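Local coordinates for protein C alpha-dehydrogenase (Sphingobium sp. SYK-6, PDB 4YAC) that probably oxidises the Cα alcohol of lignin-derived beta-aryl ethers with NAD(+), as a short-chain dehydrogenase that binds NADH, at residues V114-N117 / G118-G122; I141-S144 / M145-V149. One frame throughout, in Å; residues are numbered along the deposited sequence.

How the interactions relate
Going from the N terminus, the chain first meets interaction 1, two consecutive turns within helix 105-133, and then, after strand 137-142 has begun, interaction 2, where the strand ends after residue 142 and the chain winds through 143-144 into the short 3-10 segment 145-147 before helix 155-174. Both contacts are local, so neither encloses a long loop; they stand in series, without nesting or crossing. They meet where Val119 CG1 packs on Ile141 CG1, 3.9 Å away, which ties the helix to the strand that follows it in this Rossmann-type fold. Each also reaches the second subunit, through different residues: Ile120 and Asn121 in interaction 1, Met145 and Phe148 in interaction 2.

Interaction 1: residues V114-N117 / G118-G122; sequences VNVN and GVING
Val116 and Ile120, one helical turn apart, lie side by side and point the same way, with Val116 CG1 3.8 Å from Ile120 CD1. Ile120 reaches there because its CG1 stands beside its own backbone N (chi1 -68°), so the longer branch runs back along the helix over the Val116 carbonyl. That carbonyl oxygen receives Ile120 N at 2.9 Å in an almost straight bond (175°). The branched apolar residues suit this flank: Ile120 packs on Trp108 of the second subunit, and Val116 on Thr160 of helix 155-174.

A polar face adjoins it. Asn117 and Asn121 aim their amide oxygens at one water, which donates to Asn117 OD1 at 2.8 Å and to Asn121 OD1 at 2.9 Å. Asparagine serves well here, since each amide also has an N-H side to spend: Asn117 ND2 bonds Asp113 OD1, while Asn121 ND2 bonds Leu65 O and its OD1 also takes Arg68 NE. Helix 105-133 meets NADH at Val114 and the second subunit further along; in this family it and helix 155-174 commonly form a four-helix bundle with their mates.

The helix widens to a pi-type turn at 114-117, where Asn115 is consistent with the kink asparagine of the family's Asn-Ser-Tyr-Lys tetrad; Val94 N at OD1 and Thr160 OG1 at ND2 fix its amide. Having no CB to collide with Val114 O, Gly118 brings its CA to 3.4 Å from it in a CA-H...O contact. Val119 CG2 sits 3.3 Å from Asn115 O, and Val119 also packs on Val164 and Leu167 of helix 155-174.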
# COMPACT_ATOMS: atom_id res chain seq x y z
N VAL A 114 -3.59 12.91 5.28
CA VAL A 114 -3.69 13.62 4.00
C VAL A 114 -3.52 12.68 2.81
O VAL A 114 -4.32 12.70 1.88
CB VAL A 114 -2.63 14.74 3.87
CG1 VAL A 114 -2.75 15.45 2.52
CG2 VAL A 114 -2.77 15.73 5.01
N ASN A 115 -2.49 11.85 2.84
CA ASN A 115 -2.13 11.05 1.67
C ASN A 115 -3.05 9.86 1.44
O ASN A 115 -3.24 9.44 0.30
CB ASN A 115 -0.69 10.57 1.77
CG ASN A 115 0.32 11.71 1.69
OD1 ASN A 115 -0.05 12.88 1.60
ND2 ASN A 115 1.60 11.36 1.73
N VAL A 116 -3.60 9.29 2.52
CA VAL A 116 -4.46 8.12 2.38
C VAL A 116 -5.91 8.49 2.65
O VAL A 116 -6.76 8.34 1.78
CB VAL A 116 -4.03 6.98 3.30
CG1 VAL A 116 -4.83 5.72 2.98
CG2 VAL A 116 -2.54 6.70 3.14
N ASN A 117 -6.22 8.98 3.85
CA ASN A 117 -7.60 9.33 4.17
C ASN A 117 -8.13 10.44 3.26
O ASN A 117 -9.31 10.43 2.93
CB ASN A 117 -7.76 9.75 5.63
CG ASN A 117 -7.85 8.56 6.57
OD1 ASN A 117 -8.35 7.49 6.20
ND2 ASN A 117 -7.38 8.74 7.80
N GLY A 118 -7.28 11.38 2.86
CA GLY A 118 -7.73 12.45 1.98
C GLY A 118 -8.22 11.90 0.65
O GLY A 118 -9.20 12.40 0.07
N VAL A 119 -7.53 10.88 0.15
CA VAL A 119 -7.91 10.23 -1.10
C VAL A 119 -9.16 9.37 -0.90
O VAL A 119 -10.08 9.42 -1.71
CB VAL A 119 -6.76 9.35 -1.64
CG1 VAL A 119 -7.19 8.61 -2.91
CG2 VAL A 119 -5.53 10.21 -1.93
N ILE A 120 -9.18 8.59 0.18
CA ILE A 120 -10.36 7.81 0.53
C ILE A 120 -11.58 8.72 0.64
O ILE A 120 -12.65 8.41 0.11
CB ILE A 120 -10.18 7.04 1.85
CG1 ILE A 120 -9.12 5.95 1.69
CG2 ILE A 120 -11.50 6.40 2.30
CD1 ILE A 120 -8.66 5.36 3.00
N ASN A 121 -11.41 9.84 1.33
CA ASN A 121 -12.51 10.76 1.57
C ASN A 121 -13.09 11.31 0.26
O ASN A 121 -14.30 11.41 0.10
CB ASN A 121 -12.07 11.92 2.46
CG ASN A 121 -11.81 11.49 3.90
OD1 ASN A 121 -12.21 10.40 4.32
ND2 ASN A 121 -11.16 12.36 4.66
N GLY A 122 -12.22 11.65 -0.68
CA GLY A 122 -12.67 12.14 -1.97
C GLY A 122 -13.39 11.05 -2.75
O GLY A 122 -14.48 11.27 -3.29
O HOH W 1 -10.85 8.01 5.07

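Interaction 2: residues I141-S144 / M145-V149; sequences ITAS and MSAFV
Ser144 turns its hydroxyl anti to its backbone N (chi1 164°), which lays OG beside its own carbonyl carbon and brings it alongside the next turn of chain, where Ser146 N donates to Ser144 OG. The bond is 2.9 Å long and nearly straight (168°). Serine fits because its oxygen is only one bond from CB and so can reach a backbone N-H two residues on. Ser146 CB lies 3.4 Å from Ser144 OG.

The side-chain bond defines an ST turn, and a second bond tightens the same bend: Ala147 N gives its hydrogen to Ser144 O at 2.9 Å, approaching from above the carbonyl plane. Together they start the 3-10 segment 145-147 just after strand 137-142, at the carboxyl end of the parallel sheet, the edge where Rossmann-type folds place their active sites. Ser144 also touches Tyr157 and Lys161, whose spacing matches the Tyr-X-X-X-Lys motif of short-chain dehydrogenases, so its place is consistent with that of the active-site serine of the family. The turn probably holds that oxygen in place.

Small residues occupy the inside of the bend. Ala147 CB comes to 3.2 Å from Ser144 O, and its methyl faces that of Ala143, 4.4 Å from CB to CB. Met145 points its CB away from 141-144, and its chain, folded at both chi2 and chi3, packs on Phe255 and on Met270 of the second subunit. The bend is continued by Phe148 N, which bonds Met145 O at 2.9 Å, while Ala147 O is taken up by Arg165 NH1 of helix 155-174.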
# COMPACT_ATOMS: atom_id res chain seq x y z
N ILE A 141 -5.94 9.06 -9.26
CA ILE A 141 -5.19 9.07 -8.02
C ILE A 141 -3.74 9.34 -8.37
O ILE A 141 -3.15 8.64 -9.20
CB ILE A 141 -5.34 7.75 -7.24
CG1 ILE A 141 -6.74 7.66 -6.64
CG2 ILE A 141 -4.29 7.65 -6.13
CD1 ILE A 141 -7.09 6.28 -6.10
N THR A 142 -3.17 10.38 -7.76
CA THR A 142 -1.75 10.69 -7.92
C THR A 142 -1.00 10.13 -6.73
O THR A 142 -1.11 10.63 -5.62
CB THR A 142 -1.50 12.20 -8.03
OG1 THR A 142 -2.29 12.75 -9.09
CG2 THR A 142 -0.03 12.49 -8.29
N ALA A 143 -0.25 9.06 -6.99
CA ALA A 143 0.58 8.44 -5.96
C ALA A 143 2.01 8.93 -6.14
O ALA A 143 2.29 10.11 -5.96
CB ALA A 143 0.49 6.93 -6.05
N SER A 144 2.91 8.02 -6.52
CA SER A 144 4.34 8.31 -6.59
C SER A 144 5.06 7.04 -7.01
O SER A 144 4.51 5.95 -6.89
CB SER A 144 4.85 8.80 -5.23
OG SER A 144 6.26 8.75 -5.15
N MET A 145 6.29 7.17 -7.50
CA MET A 145 7.09 5.98 -7.75
C MET A 145 7.47 5.31 -6.43
O MET A 145 7.95 4.18 -6.42
CB MET A 145 8.34 6.33 -8.56
CG MET A 145 8.09 6.50 -10.05
SD MET A 145 7.32 5.06 -10.82
CE MET A 145 8.49 3.76 -10.43
N SER A 146 7.23 6.00 -5.32
CA SER A 146 7.39 5.39 -4.00
C SER A 146 6.32 4.34 -3.74
O SER A 146 6.35 3.65 -2.72
CB SER A 146 7.33 6.46 -2.90
OG SER A 146 8.50 7.26 -2.92
N ALA A 147 5.36 4.22 -4.66
CA ALA A 147 4.39 3.13 -4.61
C ALA A 147 5.00 1.85 -5.19
O ALA A 147 4.34 0.81 -5.22
CB ALA A 147 3.13 3.51 -5.37
N PHE A 148 6.25 1.94 -5.65
CA PHE A 148 6.97 0.79 -6.20
C PHE A 148 8.34 0.60 -5.55
O PHE A 148 8.90 -0.50 -5.59
CB PHE A 148 7.17 0.95 -7.70
CG PHE A 148 5.92 0.74 -8.50
CD1 PHE A 148 5.55 -0.53 -8.92
CD2 PHE A 148 5.12 1.81 -8.85
CE1 PHE A 148 4.40 -0.72 -9.66
CE2 PHE A 148 3.97 1.63 -9.59
CZ PHE A 148 3.61 0.36 -9.99
N VAL A 149 8.89 1.67 -5.00
CA VAL A 149 10.28 1.67 -4.54
C VAL A 149 10.45 2.28 -3.17
O VAL A 149 10.29 3.49 -2.99
CB VAL A 149 11.19 2.42 -5.53
CG1 VAL A 149 12.66 2.19 -5.18
CG2 VAL A 149 10.91 1.99 -6.96